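Local structure of homoaconitase large subunit (Methanocaldococcus jannaschii, 4KP2) at residues D41-V47 / G166-V172; E36-G40 / K171-T175; A146-T152 / K238-A244. The protein forms, with a small subunit, a [4Fe-4S] hydro-lyase that converts (R)-homocitrate to homoisocitrate through cis-homoaconitate in 2-oxosuberate biosynthesis. All blocks are in the same frame, centred on the assembly; numbering follows the deposited sequence.

Interaction 1: D41-V47 / G166-V172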
ATOM      1  N   ASP A  41      39.866 -10.088  20.162  1.00 49.65           N
ATOM      2  CA  ASP A  41      40.799  -9.922  19.053  1.00 47.44           C
ATOM      3  C   ASP A  41      40.179  -9.110  17.920  1.00 50.39           C
ATOM      4  O   ASP A  41      39.080  -9.414  17.458  1.00 52.48           O
ATOM      5  CB  ASP A  41      41.240 -11.288  18.523  1.00 40.99           C
ATOM      6  CG  ASP A  41      41.807 -12.178  19.610  1.00 49.31           C
ATOM      7  OD1 ASP A  41      41.493 -11.945  20.797  1.00 51.90           O
ATOM      8  OD2 ASP A  41      42.562 -13.116  19.279  1.00 44.78           O
ATOM      9  N   SER A  42      40.887  -8.077  17.477  1.00 47.64           N
ATOM     10  CA  SER A  42      40.436  -7.274  16.345  1.00 50.17           C
ATOM     11  C   SER A  42      41.035  -7.825  15.057  1.00 50.29           C
ATOM     12  O   SER A  42      42.252  -7.821  14.880  1.00 61.10           O
ATOM     13  CB  SER A  42      40.835  -5.809  16.527  1.00 49.02           C
ATOM     14  OG  SER A  42      42.244  -5.661  16.503  1.00 52.98           O
ATOM     15  N   ILE A  43      40.176  -8.301  14.162  1.00 47.26           N
ATOM     16  CA  ILE A  43      40.634  -8.937  12.932  1.00 44.74           C
ATOM     17  C   ILE A  43      40.078  -8.260  11.684  1.00 44.55           C
ATOM     18  O   ILE A  43      39.104  -7.508  11.751  1.00 49.17           O
ATOM     19  CB  ILE A  43      40.248 -10.427  12.898  1.00 55.92           C
ATOM     20  CG1 ILE A  43      38.728 -10.583  12.966  1.00 47.49           C
ATOM     21  CG2 ILE A  43      40.911 -11.178  14.042  1.00 62.11           C
ATOM     22  CD1 ILE A  43      38.260 -12.021  12.946  1.00 54.57           C
ATOM     23  N   GLU A  44      40.710  -8.532  10.548  1.00 49.76           N
ATOM     24  CA  GLU A  44      40.246  -8.022   9.267  1.00 50.37           C
ATOM     25  C   GLU A  44      39.505  -9.126   8.525  1.00 51.60           C
ATOM     26  O   GLU A  44      40.097 -10.141   8.160  1.00 50.38           O
ATOM     27  CB  GLU A  44      41.424  -7.528   8.428  1.00 46.16           C
ATOM     28  CG  GLU A  44      41.027  -6.901   7.103  1.00 54.60           C
ATOM     29  CD  GLU A  44      42.223  -6.506   6.262  1.00 57.27           C
ATOM     30  OE1 GLU A  44      43.287  -7.147   6.401  1.00 55.07           O
ATOM     31  OE2 GLU A  44      42.101  -5.552   5.466  1.00 54.80           O
ATOM     32  N   VAL A  45      38.211  -8.925   8.304  1.00 51.00           N
ATOM     33  CA  VAL A  45      37.370  -9.946   7.689  1.00 47.28           C
ATOM     34  C   VAL A  45      36.923  -9.564   6.281  1.00 46.33           C
ATOM     35  O   VAL A  45      36.401  -8.472   6.060  1.00 46.97           O
ATOM     36  CB  VAL A  45      36.118 -10.223   8.543  1.00 42.46           C
ATOM     37  CG1 VAL A  45      35.269 -11.311   7.905  1.00 42.07           C
ATOM     38  CG2 VAL A  45      36.518 -10.611   9.953  1.00 50.89           C
ATOM     39  N   GLU A  46      37.131 -10.470   5.332  1.00 42.62           N
ATOM     40  CA  GLU A  46      36.621 -10.282   3.981  1.00 44.78           C
ATOM     41  C   GLU A  46      35.120 -10.537   3.975  1.00 46.69           C
ATOM     42  O   GLU A  46      34.656 -11.562   4.467  1.00 46.57           O
ATOM     43  CB  GLU A  46      37.326 -11.217   2.998  1.00 42.97           C
ATOM     44  CG  GLU A  46      38.808 -10.924   2.819  1.00 58.50           C
ATOM     45  CD  GLU A  46      39.444 -11.772   1.737  1.00 68.72           C
ATOM     46  OE1 GLU A  46      38.762 -12.681   1.215  1.00 69.46           O
ATOM     47  OE2 GLU A  46      40.623 -11.527   1.408  1.00 66.21           O
ATOM     48  N   VAL A  47      34.364  -9.597   3.421  1.00 41.06           N
ATOM     49  CA  VAL A  47      32.907  -9.673   3.453  1.00 37.97           C
ATOM     50  C   VAL A  47      32.351 -10.555   2.338  1.00 41.78           C
ATOM     51  O   VAL A  47      32.706 -10.397   1.168  1.00 52.15           O
ATOM     52  CB  VAL A  47      32.276  -8.271   3.377  1.00 44.02           C
ATOM     53  CG1 VAL A  47      30.762  -8.358   3.473  1.00 41.25           C
ATOM     54  CG2 VAL A  47      32.831  -7.393   4.487  1.00 44.98           C
ATOM     55  N   GLY A 166      35.811  -4.559   0.215  1.00 42.90           N
ATOM     56  CA  GLY A 166      35.291  -5.899   0.414  1.00 44.71           C
ATOM     57  C   GLY A 166      35.744  -6.483   1.736  1.00 47.57           C
ATOM     58  O   GLY A 166      35.572  -7.672   2.002  1.00 40.40           O
ATOM     59  N   GLU A 167      36.332  -5.630   2.566  1.00 44.92           N
ATOM     60  CA  GLU A 167      36.839  -6.037   3.867  1.00 49.48           C
ATOM     61  C   GLU A 167      36.410  -5.029   4.923  1.00 42.77           C
ATOM     62  O   GLU A 167      36.100  -3.883   4.605  1.00 44.81           O
ATOM     63  CB  GLU A 167      38.366  -6.131   3.838  1.00 50.90           C
ATOM     64  CG  GLU A 167      38.912  -7.161   2.862  1.00 62.00           C
ATOM     65  CD  GLU A 167      40.401  -7.005   2.623  1.00 72.37           C
ATOM     66  OE1 GLU A 167      40.937  -5.913   2.910  1.00 73.18           O
ATOM     67  OE2 GLU A 167      41.033  -7.970   2.147  1.00 76.32           O
ATOM     68  N   THR A 168      36.391  -5.461   6.178  1.00 43.93           N
ATOM     69  CA  THR A 168      36.069  -4.569   7.282  1.00 45.23           C
ATOM     70  C   THR A 168      36.871  -4.948   8.521  1.00 46.21           C
ATOM     71  O   THR A 168      37.484  -6.015   8.573  1.00 43.35           O
ATOM     72  CB  THR A 168      34.571  -4.604   7.618  1.00 37.42           C
ATOM     73  OG1 THR A 168      34.282  -3.621   8.620  1.00 39.20           O
ATOM     74  CG2 THR A 168      34.176  -5.977   8.134  1.00 46.90           C
ATOM     75  N   TRP A 169      36.866  -4.069   9.515  1.00 46.85           N
ATOM     76  CA  TRP A 169      37.619  -4.303  10.739  1.00 48.32           C
ATOM     77  C   TRP A 169      36.690  -4.353  11.943  1.00 51.61           C
ATOM     78  O   TRP A 169      36.109  -3.340  12.333  1.00 53.16           O
ATOM     79  CB  TRP A 169      38.673  -3.214  10.935  1.00 39.86           C
ATOM     80  CG  TRP A 169      39.651  -3.128   9.807  1.00 47.56           C
ATOM     81  CD1 TRP A 169      39.460  -2.516   8.605  1.00 49.08           C
ATOM     82  CD2 TRP A 169      40.977  -3.671   9.775  1.00 50.03           C
ATOM     83  NE1 TRP A 169      40.582  -2.645   7.823  1.00 52.10           N
ATOM     84  CE2 TRP A 169      41.528  -3.350   8.519  1.00 52.42           C
ATOM     85  CE3 TRP A 169      41.750  -4.398  10.686  1.00 50.10           C
ATOM     86  CZ2 TRP A 169      42.817  -3.729   8.151  1.00 51.85           C
ATOM     87  CZ3 TRP A 169      43.030  -4.774  10.318  1.00 56.65           C
ATOM     88  CH2 TRP A 169      43.550  -4.439   9.061  1.00 50.97           C
ATOM     89  N   ILE A 170      36.551  -5.540  12.525  1.00 50.58           N
ATOM     90  CA  ILE A 170      35.698  -5.718  13.692  1.00 52.99           C
ATOM     91  C   ILE A 170      36.450  -6.404  14.822  1.00 51.02           C
ATOM     92  O   ILE A 170      37.507  -7.001  14.612  1.00 54.96           O
ATOM     93  CB  ILE A 170      34.459  -6.564  13.362  1.00 51.87           C
ATOM     94  CG1 ILE A 170      34.880  -7.982  12.973  1.00 43.20           C
ATOM     95  CG2 ILE A 170      33.639  -5.914  12.257  1.00 45.00           C
ATOM     96  CD1 ILE A 170      33.726  -8.931  12.793  1.00 45.62           C
ATOM     97  N   LYS A 171      35.895  -6.312  16.024  1.00 53.38           N
ATOM     98  CA  LYS A 171      36.454  -6.996  17.177  1.00 53.15           C
ATOM     99  C   LYS A 171      35.597  -8.214  17.491  1.00 51.27           C
ATOM    100  O   LYS A 171      34.378  -8.099  17.621  1.00 54.30           O
ATOM    101  CB  LYS A 171      36.495  -6.059  18.383  1.00 47.44           C
ATOM    102  CG  LYS A 171      37.139  -6.667  19.618  1.00 53.10           C
ATOM    103  CD  LYS A 171      37.104  -5.716  20.809  1.00 56.93           C
ATOM    104  CE  LYS A 171      38.035  -4.519  20.625  1.00 56.53           C
ATOM    105  NZ  LYS A 171      37.418  -3.393  19.863  1.00 49.70           N
ATOM    106  N   VAL A 172      36.236  -9.377  17.598  1.00 52.27           N
ATOM    107  CA  VAL A 172      35.525 -10.614  17.903  1.00 47.94           C
ATOM    108  C   VAL A 172      34.802 -10.494  19.239  1.00 54.65           C
ATOM    109  O   VAL A 172      35.436 -10.355  20.285  1.00 53.17           O
ATOM    110  CB  VAL A 172      36.470 -11.825  17.940  1.00 46.55           C
ATOM    111  CG1 VAL A 172      35.688 -13.098  18.239  1.00 48.92           C
ATOM    112  CG2 VAL A 172      37.221 -11.953  16.627  1.00 44.38           C
TER
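Val-47 N donates to Gly-166 O at 2.7 Å, an almost straight bond that closes one end of an antiparallel strand pair; Val-172 N to Asp-41 O closes the other. Between them Ile-43 pairs with Ile-170 and Val-45 with Thr-168, each a hydrogen-bonded pair, although the return bond from Ile-170 N to Ile-43 O is weak. Gly-166, just past the end of helix 156-165, has positive phi, a conformation that favours glycine and turns the chain into strand 167-171.

Side chains of the non-hydrogen-bonded pairs share one face. There the Trp-169 indole lies against Glu-44: CB of Glu-44 stands 3.7 Å from the centroid of the six-membered ring, only 11° off its normal, a CH-pi contact over the face. With CG anti to the backbone N (chi1 -177°) and the chain extended, Glu-44 runs on across the ring, and its carboxylate stacks on the indole with the planes 24° apart. Glu-44 OE2 and Glu-167 OE1 are like-charged acceptors with no hydrogen bond between them, and their modelled separation of 2.8 Å is doubtful. Glu-46 lies alongside Glu-167, pointing the same way, so three acidic side chains gather at this end and may raise one another's pKa.

The other face is largely apolar, though Thr-168 shares it. Ile-43 CD1 meets Val-172 CG2 at 3.8 Å, while Val-45 CG2 approaches Ile-170 CD1 more loosely.

Trp-169 NE1 bonds to Tyr-161 OH of helix 156-165. On the largely apolar face, Phe-133 of strand 133-136 touches Val-45, Val-47, Thr-168 and Ile-170, and Leu-29 of helix 24-33 packs on Ile-43 and Val-172, burying much of this side.

Interaction 2: E36-G40 / K171-T175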
ATOM      1  N   GLU A  36      43.029 -19.294  14.071  1.00 54.15           N
ATOM      2  CA  GLU A  36      42.259 -19.333  15.310  1.00 56.00           C
ATOM      3  C   GLU A  36      42.213 -17.975  16.005  1.00 52.23           C
ATOM      4  O   GLU A  36      43.249 -17.405  16.346  1.00 60.39           O
ATOM      5  CB  GLU A  36      42.837 -20.382  16.263  1.00 65.12           C
ATOM      6  CG  GLU A  36      42.768 -21.809  15.740  1.00 74.96           C
ATOM      7  CD  GLU A  36      43.353 -22.816  16.713  1.00 78.16           C
ATOM      8  OE1 GLU A  36      43.974 -22.391  17.710  1.00 73.42           O
ATOM      9  OE2 GLU A  36      43.187 -24.032  16.482  1.00 75.81           O
ATOM     10  N   VAL A  37      41.003 -17.464  16.211  1.00 53.61           N
ATOM     11  CA  VAL A  37      40.817 -16.206  16.925  1.00 56.17           C
ATOM     12  C   VAL A  37      39.913 -16.411  18.132  1.00 53.76           C
ATOM     13  O   VAL A  37      39.277 -17.454  18.272  1.00 56.60           O
ATOM     14  CB  VAL A  37      40.201 -15.121  16.023  1.00 50.96           C
ATOM     15  CG1 VAL A  37      41.028 -14.944  14.762  1.00 53.21           C
ATOM     16  CG2 VAL A  37      38.762 -15.471  15.679  1.00 46.50           C
ATOM     17  N   CYS A  38      39.858 -15.411  19.003  1.00 48.77           N
ATOM     18  CA  CYS A  38      38.993 -15.470  20.172  1.00 52.83           C
ATOM     19  C   CYS A  38      38.414 -14.095  20.479  1.00 52.70           C
ATOM     20  O   CYS A  38      38.739 -13.114  19.812  1.00 51.55           O
ATOM     21  CB  CYS A  38      39.752 -16.011  21.384  1.00 61.24           C
ATOM     22  SG  CYS A  38      41.065 -14.930  21.993  1.00 84.57           S
ATOM     23  N   ALA A  39      37.558 -14.036  21.493  1.00 49.49           N
ATOM     24  CA  ALA A  39      36.892 -12.794  21.869  1.00 49.47           C
ATOM     25  C   ALA A  39      37.887 -11.726  22.313  1.00 44.79           C
ATOM     26  O   ALA A  39      38.777 -11.989  23.121  1.00 49.18           O
ATOM     27  CB  ALA A  39      35.866 -13.053  22.962  1.00 47.70           C
ATOM     28  N   GLY A  40      37.728 -10.520  21.777  1.00 49.50           N
ATOM     29  CA  GLY A  40      38.607  -9.415  22.111  1.00 52.34           C
ATOM     30  C   GLY A  40      39.578  -9.091  20.992  1.00 47.15           C
ATOM     31  O   GLY A  40      40.056  -7.963  20.879  1.00 46.18           O
ATOM     32  N   LYS A 171      35.895  -6.312  16.024  1.00 53.38           N
ATOM     33  CA  LYS A 171      36.454  -6.996  17.177  1.00 53.15           C
ATOM     34  C   LYS A 171      35.597  -8.214  17.491  1.00 51.27           C
ATOM     35  O   LYS A 171      34.378  -8.099  17.621  1.00 54.30           O
ATOM     36  CB  LYS A 171      36.495  -6.059  18.383  1.00 47.44           C
ATOM     37  CG  LYS A 171      37.139  -6.667  19.618  1.00 53.10           C
ATOM     38  CD  LYS A 171      37.104  -5.716  20.809  1.00 56.93           C
ATOM     39  CE  LYS A 171      38.035  -4.519  20.625  1.00 56.53           C
ATOM     40  NZ  LYS A 171      37.418  -3.393  19.863  1.00 49.70           N
ATOM     41  N   VAL A 172      36.236  -9.377  17.598  1.00 52.27           N
ATOM     42  CA  VAL A 172      35.525 -10.614  17.903  1.00 47.94           C
ATOM     43  C   VAL A 172      34.802 -10.494  19.239  1.00 54.65           C
ATOM     44  O   VAL A 172      35.436 -10.355  20.285  1.00 53.17           O
ATOM     45  CB  VAL A 172      36.470 -11.825  17.940  1.00 46.55           C
ATOM     46  CG1 VAL A 172      35.688 -13.098  18.239  1.00 48.92           C
ATOM     47  CG2 VAL A 172      37.221 -11.953  16.627  1.00 44.38           C
ATOM     48  N   PRO A 173      33.464 -10.543  19.200  1.00 50.05           N
ATOM     49  CA  PRO A 173      32.624 -10.279  20.371  1.00 47.05           C
ATOM     50  C   PRO A 173      32.579 -11.447  21.345  1.00 50.86           C
ATOM     51  O   PRO A 173      32.881 -12.582  20.975  1.00 48.58           O
ATOM     52  CB  PRO A 173      31.242 -10.072  19.753  1.00 47.62           C
ATOM     53  CG  PRO A 173      31.255 -10.951  18.550  1.00 50.42           C
ATOM     54  CD  PRO A 173      32.661 -10.886  18.012  1.00 45.07           C
ATOM     55  N   LYS A 174      32.208 -11.155  22.587  1.00 51.59           N
ATOM     56  CA  LYS A 174      31.943 -12.194  23.568  1.00 49.69           C
ATOM     57  C   LYS A 174      30.573 -12.784  23.267  1.00 51.81           C
ATOM     58  O   LYS A 174      29.776 -12.179  22.549  1.00 49.64           O
ATOM     59  CB  LYS A 174      31.984 -11.618  24.984  1.00 54.07           C
ATOM     60  CG  LYS A 174      33.333 -11.027  25.369  1.00 57.34           C
ATOM     61  CD  LYS A 174      33.288 -10.381  26.744  1.00 59.49           C
ATOM     62  CE  LYS A 174      34.634  -9.783  27.123  1.00 54.63           C
ATOM     63  NZ  LYS A 174      34.581  -9.102  28.446  1.00 56.83           N
ATOM     64  N   THR A 175      30.298 -13.965  23.810  1.00 54.32           N
ATOM     65  CA  THR A 175      29.058 -14.659  23.487  1.00 48.09           C
ATOM     66  C   THR A 175      28.214 -15.001  24.709  1.00 47.97           C
ATOM     67  O   THR A 175      28.622 -15.789  25.562  1.00 53.01           O
ATOM     68  CB  THR A 175      29.331 -15.951  22.698  1.00 47.04           C
ATOM     69  OG1 THR A 175      29.916 -15.626  21.431  1.00 56.33           O
ATOM     70  CG2 THR A 175      28.038 -16.714  22.469  1.00 51.42           C
TER
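Val-37 sends CG2 to within 4.0 Å of Val-172 CG2, the two branched side chains meeting at a slant; a chi1 of -54° places this methyl between the backbone N and the carbonyl carbon of Val-37. The next residue acts through its backbone: Cys-38 O sits 3.2 Å from Val-172 CB and also near CG1, so that the carbonyl oxygen rests against the valine side chain. Ala-39 follows, its CA making a CA-H...O contact with Val-172 O. Ala-39 CB touches Pro-173 O and also meets Lys-174 CG, the latter at 4.0 Å from Ala-39 CB. Gly-40 N then donates to Val-172 O at 2.7 Å, nearly straight (165°) and in the carbonyl plane. The positive phi of Gly-40 (106°) would press a CB against the preceding carbonyl oxygen. Gly-40 O lies 3.4 Å from Lys-171 CG, and the aliphatic part of the lysine, bent further out at chi3 and chi4, passes beside it.

Ala-39 N bonds to Glu-26 OE2 and Val-37 N to Ser-30 OG, tying the loop back to helix 24-33. This is a helix-to-strand connection whose last residues meet the partner strand just beyond the regular antiparallel pairing, within the alpha/beta architecture of the aconitase family.

Interaction 3: A146-T152 / K238-A244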
ATOM      1  N   ALA A 146      20.641 -16.730  11.689  1.00 43.56           N
ATOM      2  CA  ALA A 146      19.842 -17.943  11.779  1.00 43.68           C
ATOM      3  C   ALA A 146      20.331 -18.988  10.783  1.00 45.43           C
ATOM      4  O   ALA A 146      19.960 -20.159  10.861  1.00 42.72           O
ATOM      5  CB  ALA A 146      18.377 -17.626  11.540  1.00 45.36           C
ATOM      6  N   PHE A 147      21.163 -18.549   9.843  1.00 42.08           N
ATOM      7  CA  PHE A 147      21.752 -19.441   8.853  1.00 43.05           C
ATOM      8  C   PHE A 147      23.085 -19.988   9.348  1.00 46.11           C
ATOM      9  O   PHE A 147      23.695 -20.840   8.702  1.00 42.78           O
ATOM     10  CB  PHE A 147      21.954 -18.706   7.528  1.00 39.81           C
ATOM     11  CG  PHE A 147      20.676 -18.401   6.804  1.00 45.15           C
ATOM     12  CD1 PHE A 147      19.942 -17.267   7.108  1.00 45.26           C
ATOM     13  CD2 PHE A 147      20.208 -19.250   5.816  1.00 52.52           C
ATOM     14  CE1 PHE A 147      18.763 -16.986   6.441  1.00 53.46           C
ATOM     15  CE2 PHE A 147      19.032 -18.977   5.144  1.00 53.37           C
ATOM     16  CZ  PHE A 147      18.308 -17.842   5.457  1.00 57.85           C
ATOM     17  N   GLY A 148      23.531 -19.495  10.497  1.00 47.89           N
ATOM     18  CA  GLY A 148      24.809 -19.897  11.051  1.00 49.84           C
ATOM     19  C   GLY A 148      25.932 -19.047  10.495  1.00 50.96           C
ATOM     20  O   GLY A 148      27.064 -19.505  10.349  1.00 52.57           O
ATOM     21  N   ALA A 149      25.609 -17.798  10.178  1.00 43.97           N
ATOM     22  CA  ALA A 149      26.588 -16.870   9.630  1.00 47.86           C
ATOM     23  C   ALA A 149      26.691 -15.622  10.495  1.00 46.35           C
ATOM     24  O   ALA A 149      25.696 -15.155  11.047  1.00 46.04           O
ATOM     25  CB  ALA A 149      26.221 -16.497   8.204  1.00 45.89           C
ATOM     26  N   PHE A 150      27.900 -15.088  10.614  1.00 51.02           N
ATOM     27  CA  PHE A 150      28.122 -13.878  11.392  1.00 48.27           C
ATOM     28  C   PHE A 150      27.634 -12.664  10.611  1.00 44.53           C
ATOM     29  O   PHE A 150      28.241 -12.267   9.616  1.00 39.34           O
ATOM     30  CB  PHE A 150      29.603 -13.729  11.741  1.00 42.64           C
ATOM     31  CG  PHE A 150      29.889 -12.610  12.698  1.00 45.10           C
ATOM     32  CD1 PHE A 150      29.857 -12.822  14.066  1.00 50.49           C
ATOM     33  CD2 PHE A 150      30.190 -11.342  12.231  1.00 38.96           C
ATOM     34  CE1 PHE A 150      30.118 -11.789  14.948  1.00 44.71           C
ATOM     35  CE2 PHE A 150      30.450 -10.308  13.106  1.00 43.08           C
ATOM     36  CZ  PHE A 150      30.415 -10.532  14.467  1.00 36.45           C
ATOM     37  N   ALA A 151      26.534 -12.077  11.067  1.00 39.41           N
ATOM     38  CA  ALA A 151      25.926 -10.954  10.365  1.00 40.47           C
ATOM     39  C   ALA A 151      25.666  -9.770  11.288  1.00 41.24           C
ATOM     40  O   ALA A 151      24.992  -9.904  12.309  1.00 45.09           O
ATOM     41  CB  ALA A 151      24.638 -11.391   9.688  1.00 40.33           C
ATOM     42  N   THR A 152      26.206  -8.611  10.923  1.00 36.84           N
ATOM     43  CA  THR A 152      26.028  -7.395  11.708  1.00 42.92           C
ATOM     44  C   THR A 152      25.635  -6.216  10.825  1.00 41.92           C
ATOM     45  O   THR A 152      25.764  -6.273   9.603  1.00 39.61           O
ATOM     46  CB  THR A 152      27.308  -7.026  12.483  1.00 41.97           C
ATOM     47  OG1 THR A 152      28.417  -6.973  11.578  1.00 37.85           O
ATOM     48  CG2 THR A 152      27.594  -8.055  13.567  1.00 47.61           C
ATOM     49  N   LYS A 238      25.327  -7.361  19.461  1.00 50.54           N
ATOM     50  CA  LYS A 238      26.000  -7.039  18.211  1.00 51.52           C
ATOM     51  C   LYS A 238      25.423  -7.898  17.095  1.00 46.27           C
ATOM     52  O   LYS A 238      25.275  -7.444  15.961  1.00 53.47           O
ATOM     53  CB  LYS A 238      27.504  -7.276  18.340  1.00 43.44           C
ATOM     54  CG  LYS A 238      28.318  -6.755  17.169  1.00 48.35           C
ATOM     55  CD  LYS A 238      28.183  -5.246  17.041  1.00 50.88           C
ATOM     56  CE  LYS A 238      29.028  -4.710  15.895  1.00 58.77           C
ATOM     57  NZ  LYS A 238      28.916  -3.232  15.767  1.00 63.95           N
ATOM     58  N   THR A 239      25.101  -9.142  17.431  1.00 39.31           N
ATOM     59  CA  THR A 239      24.484 -10.066  16.489  1.00 40.53           C
ATOM     60  C   THR A 239      23.876 -11.256  17.221  1.00 41.86           C
ATOM     61  O   THR A 239      24.219 -11.535  18.372  1.00 44.62           O
ATOM     62  CB  THR A 239      25.495 -10.593  15.449  1.00 37.90           C
ATOM     63  OG1 THR A 239      24.814 -11.396  14.478  1.00 36.30           O
ATOM     64  CG2 THR A 239      26.576 -11.427  16.124  1.00 44.57           C
ATOM     65  N   GLY A 240      22.965 -11.950  16.549  1.00 36.58           N
ATOM     66  CA  GLY A 240      22.380 -13.165  17.083  1.00 38.39           C
ATOM     67  C   GLY A 240      22.591 -14.301  16.105  1.00 46.91           C
ATOM     68  O   GLY A 240      22.199 -14.201  14.944  1.00 49.38           O
ATOM     69  N   VAL A 241      23.215 -15.380  16.566  1.00 43.23           N
ATOM     70  CA  VAL A 241      23.558 -16.487  15.679  1.00 42.70           C
ATOM     71  C   VAL A 241      23.011 -17.829  16.173  1.00 44.82           C
ATOM     72  O   VAL A 241      22.999 -18.109  17.373  1.00 44.41           O
ATOM     73  CB  VAL A 241      25.090 -16.569  15.451  1.00 42.63           C
ATOM     74  CG1 VAL A 241      25.815 -16.938  16.738  1.00 48.48           C
ATOM     75  CG2 VAL A 241      25.421 -17.552  14.336  1.00 40.68           C
ATOM     76  N   ILE A 242      22.540 -18.643  15.233  1.00 47.18           N
ATOM     77  CA  ILE A 242      22.029 -19.974  15.540  1.00 41.98           C
ATOM     78  C   ILE A 242      22.766 -21.028  14.720  1.00 41.95           C
ATOM     79  O   ILE A 242      22.954 -20.868  13.513  1.00 44.80           O
ATOM     80  CB  ILE A 242      20.513 -20.071  15.268  1.00 47.46           C
ATOM     81  CG1 ILE A 242      19.743 -19.196  16.257  1.00 46.29           C
ATOM     82  CG2 ILE A 242      20.035 -21.510  15.363  1.00 44.38           C
ATOM     83  CD1 ILE A 242      18.245 -19.279  16.107  1.00 49.13           C
ATOM     84  N   GLU A 243      23.183 -22.102  15.386  1.00 54.82           N
ATOM     85  CA  GLU A 243      23.913 -23.186  14.741  1.00 49.72           C
ATOM     86  C   GLU A 243      23.109 -23.811  13.604  1.00 50.27           C
ATOM     87  O   GLU A 243      21.921 -24.096  13.753  1.00 53.30           O
ATOM     88  CB  GLU A 243      24.288 -24.249  15.774  1.00 57.86           C
ATOM     89  CG  GLU A 243      25.154 -25.377  15.237  1.00 62.56           C
ATOM     90  CD  GLU A 243      25.558 -26.357  16.319  1.00 64.51           C
ATOM     91  OE1 GLU A 243      26.355 -25.975  17.202  1.00 58.15           O
ATOM     92  OE2 GLU A 243      25.072 -27.507  16.290  1.00 67.88           O
ATOM     93  N   ALA A 244      23.769 -24.017  12.468  1.00 55.17           N
ATOM     94  CA  ALA A 244      23.116 -24.558  11.284  1.00 49.71           C
ATOM     95  C   ALA A 244      22.929 -26.068  11.382  1.00 55.37           C
ATOM     96  O   ALA A 244      23.821 -26.787  11.830  1.00 62.89           O
ATOM     97  CB  ALA A 244      23.907 -24.204  10.036  1.00 44.12           C
TER
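Thr-239 faces strand 150-152 with its hydroxyl and methyl divided between two neighbours. OG1, anti to its own backbone N (chi1 -175°), donates to Ala-151 O at 2.6 Å, approaching at a tilt of 30° from the carbonyl plane. CG2 points to the Phe-150 ring and touches CE1 at 3.7 Å in an oblique approach. The phenyl group reaches back to this methyl even though Phe-150 CB is directed away from 238-244. Thr-152 crosses Thr-239 at about a right angle: its CG2 lies 3.8 Å from Thr-239 CB and also packs on Lys-238 O. Replacing Thr-239 by an alanine would probably leave the buried Ala-151 O without this donor and open a gap beside the Phe-150 ring.

Further along, backbone and small side chains meet closely. Gly-148 CA lies 3.2 Å from Ile-242 O in a CA-H...O contact. A CB at Gly-148 would crowd Ala-244 CB, which itself rests 3.6 Å from Phe-147 O. Val-241 CG2 sits near both Gly-148 CA and Ala-149 O.

The two strands run nearly antiparallel, 6.6 Å apart at their axes, but belong to different sheets: Thr-152 bonds along its backbone to Val-134 and Gly-136 of strand 133-136. Helix 24-33 covers Phe-150 and Val-241, and helix 222-230 packs on Ala-146 and Ile-242.

In the fold
Interactions 1 and 2 are consecutive parts of one joint: their centres are 11 Å apart, they share Lys-171 and Val-172, and Ile-43 CG2 touches Val-37 CG1 at 3.8 Å. Interaction 3 links the mixed sheet to the edge of a parallel one, and Phe-150 carries it to the other two. Phe-150 CE2 meets Ile-170 CD1 of interaction 1 at 3.6 Å, and Phe-150 CE1 meets Pro-173 CG of interaction 2 at 3.9 Å. Interactions 1 and 2 lie away from the cluster site. Interaction 3 comes nearer, with the side chain of Phe-147 about 9 Å from that of Cys-323, a predicted [4Fe-4S] ligand.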